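Local structure of putative O-acetylhomoserine (Thiol)-lyase (Campylobacter jejuni, 4OC9) at residues Arg68-Glu73 and Ala218-Lys223; His174-Ile179 and Asn232-Ala237; Asp224-Leu229 and Leu255-Ile260; Lys236-Pro241 and Leu248-Leu253. The protein probably uses pyridoxal 5'-phosphate to make homocysteine from O-acetylhomoserine and sulfide, as other O-acetylhomoserine (thiol)-lyases of the trans-sulfuration family do. All blocks are in the same frame, centred on the assembly; numbering follows the deposited sequence.

Contact 1 (Arg68-Glu73 and Ala218-Lys223); sequences RLANVE and ALIERK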
# COMPACT_ATOMS: atom_id res chain seq x y z
N ARG D 68 -13.10 -10.71 -13.01
CA ARG D 68 -12.07 -11.36 -13.79
C ARG D 68 -11.89 -12.80 -13.36
O ARG D 68 -11.68 -13.67 -14.20
CB ARG D 68 -10.72 -10.64 -13.77
CG ARG D 68 -10.71 -9.33 -14.53
CD ARG D 68 -9.32 -8.75 -14.57
NE ARG D 68 -9.31 -7.44 -15.23
CZ ARG D 68 -8.27 -6.64 -15.28
NH1 ARG D 68 -7.15 -6.96 -14.67
NH2 ARG D 68 -8.36 -5.47 -15.89
N LEU D 69 -11.88 -13.05 -12.05
CA LEU D 69 -11.74 -14.44 -11.59
C LEU D 69 -12.89 -15.28 -12.14
O LEU D 69 -12.68 -16.45 -12.52
CB LEU D 69 -11.70 -14.54 -10.07
CG LEU D 69 -10.43 -14.12 -9.35
CD1 LEU D 69 -10.69 -13.90 -7.87
CD2 LEU D 69 -9.37 -15.17 -9.57
N ALA D 70 -14.08 -14.70 -12.20
CA ALA D 70 -15.23 -15.40 -12.75
C ALA D 70 -15.03 -15.65 -14.25
O ALA D 70 -15.37 -16.70 -14.77
CB ALA D 70 -16.52 -14.61 -12.53
N ASN D 71 -14.52 -14.65 -14.93
CA ASN D 71 -14.26 -14.76 -16.37
C ASN D 71 -13.25 -15.83 -16.69
O ASN D 71 -13.48 -16.61 -17.60
CB ASN D 71 -13.82 -13.41 -16.95
CG ASN D 71 -14.91 -12.38 -16.88
OD1 ASN D 71 -16.02 -12.67 -16.49
ND2 ASN D 71 -14.59 -11.14 -17.23
N VAL D 72 -12.15 -15.89 -15.95
CA VAL D 72 -11.14 -16.92 -16.25
C VAL D 72 -11.68 -18.32 -15.95
O VAL D 72 -11.29 -19.25 -16.60
CB VAL D 72 -9.75 -16.70 -15.60
CG1 VAL D 72 -9.19 -15.38 -16.08
CG2 VAL D 72 -9.81 -16.70 -14.08
N GLU D 73 -12.55 -18.46 -14.95
CA GLU D 73 -13.14 -19.77 -14.62
C GLU D 73 -14.29 -20.15 -15.55
O GLU D 73 -14.68 -21.32 -15.60
CB GLU D 73 -13.63 -19.84 -13.18
CG GLU D 73 -12.58 -19.99 -12.08
CD GLU D 73 -11.95 -21.38 -12.00
OE1 GLU D 73 -11.23 -21.64 -11.00
OE2 GLU D 73 -12.17 -22.22 -12.90
N ALA D 218 -11.87 -16.18 -2.62
CA ALA D 218 -12.95 -15.85 -3.53
C ALA D 218 -13.98 -16.95 -3.67
O ALA D 218 -13.65 -18.14 -3.61
CB ALA D 218 -12.40 -15.53 -4.90
N LEU D 219 -15.24 -16.54 -3.87
CA LEU D 219 -16.33 -17.49 -4.10
C LEU D 219 -16.82 -17.14 -5.48
O LEU D 219 -17.20 -15.99 -5.74
CB LEU D 219 -17.52 -17.39 -3.14
CG LEU D 219 -17.32 -17.56 -1.64
CD1 LEU D 219 -16.73 -16.26 -1.11
CD2 LEU D 219 -18.65 -17.82 -0.95
N ILE D 220 -16.86 -18.13 -6.35
CA ILE D 220 -17.29 -17.93 -7.72
C ILE D 220 -18.47 -18.84 -8.04
O ILE D 220 -18.46 -20.04 -7.72
CB ILE D 220 -16.15 -18.25 -8.66
CG1 ILE D 220 -14.92 -17.44 -8.27
CG2 ILE D 220 -16.55 -17.97 -10.10
CD1 ILE D 220 -13.70 -17.76 -9.09
N GLU D 221 -19.49 -18.29 -8.70
CA GLU D 221 -20.65 -19.12 -9.03
C GLU D 221 -20.77 -19.30 -10.54
O GLU D 221 -20.42 -18.41 -11.34
CB GLU D 221 -21.96 -18.54 -8.48
CG GLU D 221 -22.58 -17.36 -9.23
CD GLU D 221 -23.89 -16.89 -8.57
OE1 GLU D 221 -24.96 -17.14 -9.17
OE2 GLU D 221 -23.87 -16.39 -7.42
N ARG D 222 -21.26 -20.47 -10.93
CA ARG D 222 -21.42 -20.76 -12.35
C ARG D 222 -22.58 -20.03 -12.95
O ARG D 222 -23.42 -19.43 -12.25
CB ARG D 222 -21.75 -22.23 -12.58
CG ARG D 222 -23.09 -22.73 -12.03
CD ARG D 222 -23.40 -24.16 -12.50
NE ARG D 222 -24.61 -24.79 -11.92
CZ ARG D 222 -25.84 -24.74 -12.44
NH1 ARG D 222 -26.11 -24.03 -13.54
NH2 ARG D 222 -26.82 -25.37 -11.83
N LYS D 223 -22.65 -20.09 -14.26
CA LYS D 223 -23.75 -19.46 -14.96
C LYS D 223 -24.99 -20.30 -14.72
O LYS D 223 -24.91 -21.51 -14.63
CB LYS D 223 -23.47 -19.43 -16.46
CG LYS D 223 -22.29 -18.55 -16.80
CD LYS D 223 -21.97 -18.54 -18.26
CE LYS D 223 -20.83 -17.59 -18.49
NZ LYS D 223 -20.49 -17.44 -19.93
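E73 brings the one flat group among the side chains that touch, and its carboxylate turns neither a face nor an edge to I220; the chain does the touching instead, CG of E73 lying 3.9 Å from CD1 of I220. The two side chains cross at about a right angle. A bend at chi2 (-73°) swings the acid away from the isoleucine, and OE1 takes hydrogen bonds from H202 and N182, so OE1 of this buried acid has two partners beside an apolar seam. The rest is van der Waals packing, nearly all between hydrocarbon atoms. I220 fills the seam: its CG1 arm runs out extended (chi2 176°) and puts CD1 against the helix, 3.9 Å from CB of L69 and 3.8 Å from the carbonyl O of the same leucine. Its other branch, CG2, lies 3.9 Å from CA of A70; the small alanine lets the strand come in close, with the CA atoms of A70 and I220 6.0 Å apart. Two residues earlier, on the same face of the strand, CB of A218 meets CD1 of L69 at 3.8 Å, while L219 turns the other way, onto helix 84-93. The segment axes cross at -51°. Strand 217-221 is the antiparallel member of the seven-stranded sheet characteristic of fold-type I PLP enzymes; it lies between strands 77-81 and 199-203, the latter leading toward the cofactor lysine K206. Helix 60-73 covers it on one side, with L286 of helix 276-309 packing on L69, and helices 84-93 and 257-270 lie on the other.

Contact 2 (His174-Ile179 and Asn232-Ala237); sequences HKIVSI and NDRYKA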
# COMPACT_ATOMS: atom_id res chain seq x y z
N HIS D 174 -29.58 -35.45 -6.76
CA HIS D 174 -30.24 -35.01 -5.53
C HIS D 174 -30.52 -33.52 -5.48
O HIS D 174 -31.06 -33.04 -4.47
CB HIS D 174 -29.39 -35.36 -4.30
CG HIS D 174 -29.12 -36.82 -4.13
ND1 HIS D 174 -29.95 -37.65 -3.41
CD2 HIS D 174 -28.09 -37.59 -4.56
CE1 HIS D 174 -29.46 -38.88 -3.41
NE2 HIS D 174 -28.33 -38.87 -4.10
N LYS D 175 -30.14 -32.77 -6.51
CA LYS D 175 -30.37 -31.31 -6.54
C LYS D 175 -29.59 -30.59 -5.42
O LYS D 175 -30.11 -29.70 -4.74
CB LYS D 175 -31.87 -31.03 -6.43
CG LYS D 175 -32.60 -31.73 -7.54
CD LYS D 175 -32.66 -30.95 -8.82
CE LYS D 175 -33.70 -29.86 -8.63
NZ LYS D 175 -33.82 -28.98 -9.82
N ILE D 176 -28.35 -31.03 -5.21
CA ILE D 176 -27.48 -30.46 -4.20
C ILE D 176 -26.37 -29.63 -4.86
O ILE D 176 -25.81 -30.00 -5.90
CB ILE D 176 -26.82 -31.55 -3.34
CG1 ILE D 176 -27.89 -32.35 -2.61
CG2 ILE D 176 -25.89 -30.92 -2.31
CD1 ILE D 176 -27.35 -33.52 -1.80
N VAL D 177 -26.06 -28.50 -4.23
CA VAL D 177 -25.01 -27.59 -4.72
C VAL D 177 -23.65 -28.18 -4.44
O VAL D 177 -23.39 -28.63 -3.30
CB VAL D 177 -25.06 -26.24 -4.01
CG1 VAL D 177 -23.85 -25.40 -4.38
CG2 VAL D 177 -26.36 -25.50 -4.33
N SER D 178 -22.82 -28.26 -5.48
CA SER D 178 -21.47 -28.80 -5.34
C SER D 178 -20.48 -27.64 -5.26
O SER D 178 -20.55 -26.69 -6.05
CB SER D 178 -21.09 -29.67 -6.53
OG SER D 178 -21.07 -28.92 -7.74
N ILE D 179 -19.56 -27.74 -4.30
CA ILE D 179 -18.51 -26.74 -4.07
C ILE D 179 -17.12 -27.32 -4.31
O ILE D 179 -16.73 -28.29 -3.64
CB ILE D 179 -18.47 -26.25 -2.61
CG1 ILE D 179 -19.79 -25.61 -2.22
CG2 ILE D 179 -17.35 -25.23 -2.46
CD1 ILE D 179 -19.89 -25.27 -0.74
N ASN D 232 -36.39 -24.76 -5.16
CA ASN D 232 -35.78 -26.00 -4.74
C ASN D 232 -36.00 -26.06 -3.24
O ASN D 232 -35.47 -25.24 -2.48
CB ASN D 232 -34.30 -26.02 -5.15
CG ASN D 232 -33.57 -27.27 -4.71
OD1 ASN D 232 -33.98 -27.96 -3.78
ND2 ASN D 232 -32.44 -27.53 -5.33
N ASP D 233 -36.82 -27.02 -2.83
CA ASP D 233 -37.18 -27.25 -1.43
C ASP D 233 -35.99 -27.46 -0.51
O ASP D 233 -36.10 -27.34 0.71
CB ASP D 233 -38.07 -28.49 -1.31
CG ASP D 233 -39.41 -28.36 -2.03
OD1 ASP D 233 -39.73 -27.25 -2.53
OD2 ASP D 233 -40.14 -29.39 -2.07
N ARG D 234 -34.86 -27.82 -1.09
CA ARG D 234 -33.67 -28.05 -0.29
C ARG D 234 -33.05 -26.70 0.18
O ARG D 234 -32.36 -26.67 1.21
CB ARG D 234 -32.67 -28.85 -1.10
CG ARG D 234 -31.47 -29.30 -0.30
CD ARG D 234 -30.49 -30.09 -1.15
NE ARG D 234 -31.04 -31.33 -1.71
CZ ARG D 234 -31.06 -32.51 -1.08
NH1 ARG D 234 -30.62 -32.65 0.18
NH2 ARG D 234 -31.55 -33.57 -1.70
N TYR D 235 -33.35 -25.61 -0.52
CA TYR D 235 -32.81 -24.30 -0.16
C TYR D 235 -33.87 -23.23 0.09
O TYR D 235 -34.13 -22.35 -0.75
CB TYR D 235 -31.81 -23.83 -1.23
CG TYR D 235 -30.71 -24.83 -1.41
CD1 TYR D 235 -29.70 -24.98 -0.45
CD2 TYR D 235 -30.65 -25.64 -2.55
CE1 TYR D 235 -28.70 -25.90 -0.60
CE2 TYR D 235 -29.66 -26.58 -2.70
CZ TYR D 235 -28.68 -26.71 -1.72
OH TYR D 235 -27.65 -27.63 -1.88
N LYS D 236 -34.46 -23.27 1.28
CA LYS D 236 -35.49 -22.29 1.64
C LYS D 236 -35.01 -20.84 1.83
O LYS D 236 -35.76 -19.92 1.51
CB LYS D 236 -36.38 -22.80 2.76
CG LYS D 236 -37.19 -23.96 2.21
CD LYS D 236 -38.08 -24.68 3.19
CE LYS D 236 -38.65 -25.89 2.46
NZ LYS D 236 -39.39 -26.84 3.32
N ALA D 237 -33.76 -20.65 2.23
CA ALA D 237 -33.22 -19.30 2.40
C ALA D 237 -33.32 -18.51 1.10
O ALA D 237 -33.47 -17.30 1.11
CB ALA D 237 -31.79 -19.36 2.88
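Hydrogen bonds join R234, N232 and Y235 to the backbone of H174, K175 and V177. NH2 of R234 reaches the carbonyl O of H174 at 2.9 Å, in the carbonyl plane and on a lone pair, though that oxygen is tilted from the guanidinium plane; NE of R234 adds a weak bond to the same oxygen. The bend at chi3 (-62°) turns the guanidinium back against this oxygen, and NH1 goes on to the carbonyls of D143 and T146. ND2 of N232 gives a fairly straight bond to the O of K175, 3.2 Å long, with the oxygen in its amide plane; the donor is tilted from the carbonyl plane, and ND2 also bonds to the O of L228. OH of Y235 accepts from the backbone N of V177 at 3.0 Å, almost linearly (174°), and is also bonded to the carbonyl O of K147, so it ties adjacent strands of the central sheet. These groups meet the point where helix 164-174 ends in a Schellman motif, K175 taking positive phi, and the chain turns into strand 177-181. A positive guanidinium at the carbonyl end of a helix should be electrostatically welcome. The loop is shaped by an Asx turn, OD1 of N232 accepting from the N of R234, within a type I turn. Van der Waals packing fills in around the polar bonds. CG1 of I176 lies over one face of the guanidinium, 3.4 Å from NE of R234. The apolar pair is V177 with Y235, CG2 approaching the ring obliquely, 3.7 Å from CZ.

Contact 3 (Asp224-Leu229 and Leu255-Ile260); sequences DLNDLL and LPIFSI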
# COMPACT_ATOMS: atom_id res chain seq x y z
N ASP D 224 -26.13 -19.63 -14.57
CA ASP D 224 -27.42 -20.28 -14.36
C ASP D 224 -27.58 -21.02 -13.06
O ASP D 224 -28.48 -21.85 -12.93
CB ASP D 224 -27.73 -21.19 -15.55
CG ASP D 224 -27.77 -20.42 -16.88
OD1 ASP D 224 -28.33 -19.31 -16.93
OD2 ASP D 224 -27.28 -20.97 -17.90
N LEU D 225 -26.78 -20.70 -12.05
CA LEU D 225 -26.93 -21.36 -10.75
C LEU D 225 -28.36 -21.14 -10.13
O LEU D 225 -28.81 -21.93 -9.28
CB LEU D 225 -25.87 -20.90 -9.77
CG LEU D 225 -25.90 -21.52 -8.37
CD1 LEU D 225 -25.82 -23.03 -8.45
CD2 LEU D 225 -24.75 -20.97 -7.54
N ASN D 226 -29.02 -20.03 -10.49
CA ASN D 226 -30.38 -19.74 -9.99
C ASN D 226 -31.30 -20.91 -10.28
O ASN D 226 -32.15 -21.27 -9.43
CB ASN D 226 -30.95 -18.47 -10.63
CG ASN D 226 -30.29 -17.20 -10.14
OD1 ASN D 226 -29.64 -17.17 -9.09
ND2 ASN D 226 -30.55 -16.12 -10.83
N ASP D 227 -31.15 -21.50 -11.47
CA ASP D 227 -31.96 -22.67 -11.88
C ASP D 227 -31.98 -23.74 -10.78
O ASP D 227 -33.00 -24.34 -10.51
CB ASP D 227 -31.42 -23.30 -13.17
CG ASP D 227 -31.46 -22.35 -14.35
OD1 ASP D 227 -31.98 -21.23 -14.21
OD2 ASP D 227 -30.95 -22.70 -15.44
N LEU D 228 -30.84 -23.96 -10.15
CA LEU D 228 -30.72 -24.96 -9.07
C LEU D 228 -31.19 -24.49 -7.70
O LEU D 228 -31.63 -25.30 -6.87
CB LEU D 228 -29.25 -25.40 -8.96
CG LEU D 228 -28.86 -26.42 -7.88
CD1 LEU D 228 -29.66 -27.72 -8.02
CD2 LEU D 228 -27.38 -26.73 -7.94
N LEU D 229 -31.08 -23.20 -7.42
CA LEU D 229 -31.49 -22.65 -6.12
C LEU D 229 -32.94 -22.24 -6.06
O LEU D 229 -33.61 -22.45 -5.04
CB LEU D 229 -30.59 -21.47 -5.71
CG LEU D 229 -29.13 -21.80 -5.42
CD1 LEU D 229 -28.32 -20.54 -5.17
CD2 LEU D 229 -29.01 -22.76 -4.24
N LEU D 255 -30.83 -11.89 -10.76
CA LEU D 255 -29.42 -11.67 -10.42
C LEU D 255 -28.86 -12.93 -9.83
O LEU D 255 -29.60 -13.77 -9.38
CB LEU D 255 -29.32 -10.61 -9.31
CG LEU D 255 -29.79 -9.19 -9.54
CD1 LEU D 255 -29.70 -8.43 -8.23
CD2 LEU D 255 -28.97 -8.52 -10.63
N PRO D 256 -27.53 -13.07 -9.83
CA PRO D 256 -26.95 -14.28 -9.25
C PRO D 256 -27.26 -14.21 -7.76
O PRO D 256 -26.53 -13.58 -7.00
CB PRO D 256 -25.45 -14.14 -9.54
CG PRO D 256 -25.24 -12.68 -9.76
CD PRO D 256 -26.50 -12.17 -10.38
N ILE D 257 -28.32 -14.89 -7.36
CA ILE D 257 -28.76 -14.85 -5.96
C ILE D 257 -27.80 -15.43 -4.93
O ILE D 257 -27.81 -15.02 -3.78
CB ILE D 257 -30.19 -15.41 -5.78
CG1 ILE D 257 -30.24 -16.92 -5.97
CG2 ILE D 257 -31.15 -14.69 -6.72
CD1 ILE D 257 -31.62 -17.49 -5.75
N PHE D 258 -26.97 -16.38 -5.35
CA PHE D 258 -26.01 -16.99 -4.42
C PHE D 258 -25.02 -15.89 -3.99
O PHE D 258 -24.78 -15.68 -2.80
CB PHE D 258 -25.27 -18.16 -5.06
CG PHE D 258 -24.21 -18.77 -4.18
CD1 PHE D 258 -22.90 -18.22 -4.16
CD2 PHE D 258 -24.46 -19.89 -3.44
CE1 PHE D 258 -21.90 -18.80 -3.39
CE2 PHE D 258 -23.46 -20.47 -2.65
CZ PHE D 258 -22.18 -19.92 -2.63
N SER D 259 -24.48 -15.19 -4.99
CA SER D 259 -23.53 -14.11 -4.74
C SER D 259 -24.20 -12.94 -4.00
O SER D 259 -23.61 -12.33 -3.11
CB SER D 259 -22.88 -13.64 -6.05
OG SER D 259 -22.13 -14.69 -6.64
N ILE D 260 -25.44 -12.64 -4.38
CA ILE D 260 -26.17 -11.56 -3.72
C ILE D 260 -26.30 -11.83 -2.25
O ILE D 260 -26.09 -10.93 -1.44
CB ILE D 260 -27.58 -11.35 -4.32
CG1 ILE D 260 -27.49 -10.78 -5.75
CG2 ILE D 260 -28.40 -10.40 -3.48
CD1 ILE D 260 -26.76 -9.44 -5.89
O HOH W 1 -27.15 -17.77 -8.09
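N226 keeps CG beside its own backbone N (chi1 -72°), and a small chi2 of -18° then lays the amide so that both ends serve the start of the helix opposite: OD1 toward I257, ND2 toward L255. I257 meets it with CG1 set between backbone N and carbonyl carbon (chi1 71°), which brings that carbon to 3.2 Å from OD1 of N226, a tight approach. OD1 accepts from the backbone N of I257 at 3.2 Å, in the amide carbonyl plane and on a lone pair. ND2 donates to the O of L255 at 2.9 Å; that oxygen lies in the amide plane, while the donor sits well above the plane of the L255 carbonyl. Two bonds, to backbone atoms on either side of P256, fix the rotation and the flip of the amide. Helix 257-270 begins here with P256 at the N-cap position, and proline has no side-chain acceptor to offer; N226, from helix 225-229, supplies one instead. A water donates to OD1 of N226 at 2.7 Å and accepts from the N of F258. Next to the polar bonds, CD2 of L225 and CD1 of L229 both pack on CB of F258, at 3.8 and 3.9 Å. L229 and I257 run antiparallel alongside each other, CB of L229 4.1 Å from CD1 of I257. S259, in the first turn of the helix, is hydrogen-bonded to E221 of strand 217-221.

Contact 4 (Lys236-Pro241 and Leu248-Leu253); sequences KAFNTP and LNLNTL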
# COMPACT_ATOMS: atom_id res chain seq x y z
N LYS D 236 -34.46 -23.27 1.28
CA LYS D 236 -35.49 -22.29 1.64
C LYS D 236 -35.01 -20.84 1.83
O LYS D 236 -35.76 -19.92 1.51
CB LYS D 236 -36.38 -22.80 2.76
CG LYS D 236 -37.19 -23.96 2.21
CD LYS D 236 -38.08 -24.68 3.19
CE LYS D 236 -38.65 -25.89 2.46
NZ LYS D 236 -39.39 -26.84 3.32
N ALA D 237 -33.76 -20.65 2.23
CA ALA D 237 -33.22 -19.30 2.40
C ALA D 237 -33.32 -18.51 1.10
O ALA D 237 -33.47 -17.30 1.11
CB ALA D 237 -31.79 -19.36 2.88
N PHE D 238 -33.28 -19.20 -0.03
CA PHE D 238 -33.38 -18.54 -1.35
C PHE D 238 -34.80 -18.51 -1.94
O PHE D 238 -35.02 -18.05 -3.06
CB PHE D 238 -32.43 -19.23 -2.36
CG PHE D 238 -30.98 -19.13 -2.00
CD1 PHE D 238 -30.23 -18.03 -2.42
CD2 PHE D 238 -30.37 -20.10 -1.23
CE1 PHE D 238 -28.89 -17.91 -2.08
CE2 PHE D 238 -29.02 -19.97 -0.88
CZ PHE D 238 -28.29 -18.89 -1.31
N ASN D 239 -35.78 -18.93 -1.14
CA ASN D 239 -37.18 -19.00 -1.59
C ASN D 239 -38.21 -18.58 -0.56
O ASN D 239 -39.35 -18.98 -0.64
CB ASN D 239 -37.45 -20.46 -2.00
CG ASN D 239 -36.62 -20.88 -3.19
OD1 ASN D 239 -36.85 -20.41 -4.31
ND2 ASN D 239 -35.70 -21.82 -2.98
N THR D 240 -37.80 -17.78 0.42
CA THR D 240 -38.70 -17.35 1.45
C THR D 240 -38.48 -15.89 1.78
O THR D 240 -37.35 -15.45 1.81
CB THR D 240 -38.41 -18.12 2.75
OG1 THR D 240 -38.44 -19.52 2.51
CG2 THR D 240 -39.40 -17.78 3.86
N PRO D 241 -39.57 -15.15 2.10
CA PRO D 241 -39.39 -13.75 2.45
C PRO D 241 -38.39 -13.64 3.59
O PRO D 241 -38.47 -14.40 4.56
CB PRO D 241 -40.78 -13.32 2.91
CG PRO D 241 -41.71 -14.26 2.24
CD PRO D 241 -40.98 -15.57 2.15
N LEU D 248 -38.16 -9.39 1.45
CA LEU D 248 -37.61 -9.72 0.14
C LEU D 248 -37.40 -11.21 -0.02
O LEU D 248 -36.90 -11.88 0.89
CB LEU D 248 -36.26 -9.06 -0.06
CG LEU D 248 -35.54 -9.45 -1.37
CD1 LEU D 248 -36.32 -9.02 -2.61
CD2 LEU D 248 -34.14 -8.82 -1.38
N ASN D 249 -37.81 -11.74 -1.17
CA ASN D 249 -37.65 -13.17 -1.46
C ASN D 249 -36.68 -13.23 -2.62
O ASN D 249 -36.97 -12.74 -3.71
CB ASN D 249 -39.00 -13.85 -1.76
CG ASN D 249 -38.86 -15.35 -1.95
OD1 ASN D 249 -37.84 -15.84 -2.44
ND2 ASN D 249 -39.90 -16.09 -1.60
N LEU D 250 -35.53 -13.83 -2.37
CA LEU D 250 -34.48 -13.92 -3.39
C LEU D 250 -34.86 -14.59 -4.70
O LEU D 250 -34.35 -14.19 -5.74
CB LEU D 250 -33.22 -14.58 -2.82
CG LEU D 250 -32.57 -13.79 -1.68
CD1 LEU D 250 -31.46 -14.57 -1.00
CD2 LEU D 250 -32.07 -12.43 -2.16
N ASN D 251 -35.79 -15.55 -4.67
CA ASN D 251 -36.17 -16.22 -5.92
C ASN D 251 -36.87 -15.27 -6.90
O ASN D 251 -37.13 -15.63 -8.04
CB ASN D 251 -36.97 -17.49 -5.70
CG ASN D 251 -38.33 -17.24 -5.11
OD1 ASN D 251 -38.92 -16.17 -5.29
ND2 ASN D 251 -38.87 -18.25 -4.41
N THR D 252 -37.17 -14.06 -6.44
CA THR D 252 -37.81 -13.04 -7.28
C THR D 252 -36.82 -12.21 -8.08
O THR D 252 -37.20 -11.44 -8.96
CB THR D 252 -38.55 -12.06 -6.34
OG1 THR D 252 -39.53 -12.79 -5.62
CG2 THR D 252 -39.21 -10.81 -7.00
N LEU D 253 -35.53 -12.35 -7.78
CA LEU D 253 -34.49 -11.55 -8.44
C LEU D 253 -33.88 -12.11 -9.68
O LEU D 253 -33.58 -13.28 -9.75
CB LEU D 253 -33.35 -11.27 -7.43
CG LEU D 253 -33.69 -10.58 -6.10
CD1 LEU D 253 -32.46 -10.52 -5.21
CD2 LEU D 253 -34.29 -9.20 -6.32
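An Asx turn at N249, leading into the 3-10 turn 250-252, faces the bend of 236-241 within the long loop between helices 225-229 and 257-270, and both N249 and N251 touch N239. In the turn, OD1 of N249 accepts from the backbone N of N251 at 3.0 Å. With CG opposite its own backbone N (chi1 -176°), the N249 amide extends over the N239-T240 peptide, where ND2 makes a weak, bent bond to the O of N239 at 3.1 Å. The firmer link joins two side chains: ND2 of N251 donates to OD1 of N239 at 3.0 Å, in the N239 amide plane and on a lone pair, with an N-H...O angle of 160°. The two side chains cross at about a right angle, their amide planes 46° apart. N239 has further partners outside the two segments: OD1 accepts from N231 N, and ND2 gives to the carbonyls of Y235 and L229. The bend itself is tied by K236 O, which receives OG1 of T240 at 2.9 Å and N of N239 from opposite faces of its carbonyl plane. Beside the amides, CD1 of L250 comes obliquely to the F238 ring, 3.9 Å from CD1 of F238, and both residues pack on R261 of helix 257-270. The CA of P241 makes a CA-H...O contact with the O of L248. Because N239 uses both ends of its amide, its flip is fixed, and three asparagines give this loop, which has no strand pairing here, a defined shape.

In the fold
Contact 3 sits in the middle: contacts 2 and 4 lie about 11 Å from it and contact 1 about 13 Å, centre to centre, while contacts 1 and 4 are some 23 Å apart. Contacts 1 and 2 both reach the seven-stranded sheet. Contact 2, opening at 174-179 before 218-223, crosses contacts 1 and 3 along the chain; contact 4 is nested inside the loop that contact 3 closes, and shares K236 and A237 with contact 2. A probable hydrogen bond between E221 and S259 links contacts 1 and 3, and one from N239 to the O of L229 links 4 to 3. The loop is thus held at several points against the sheet domain that carries the cofactor lysine.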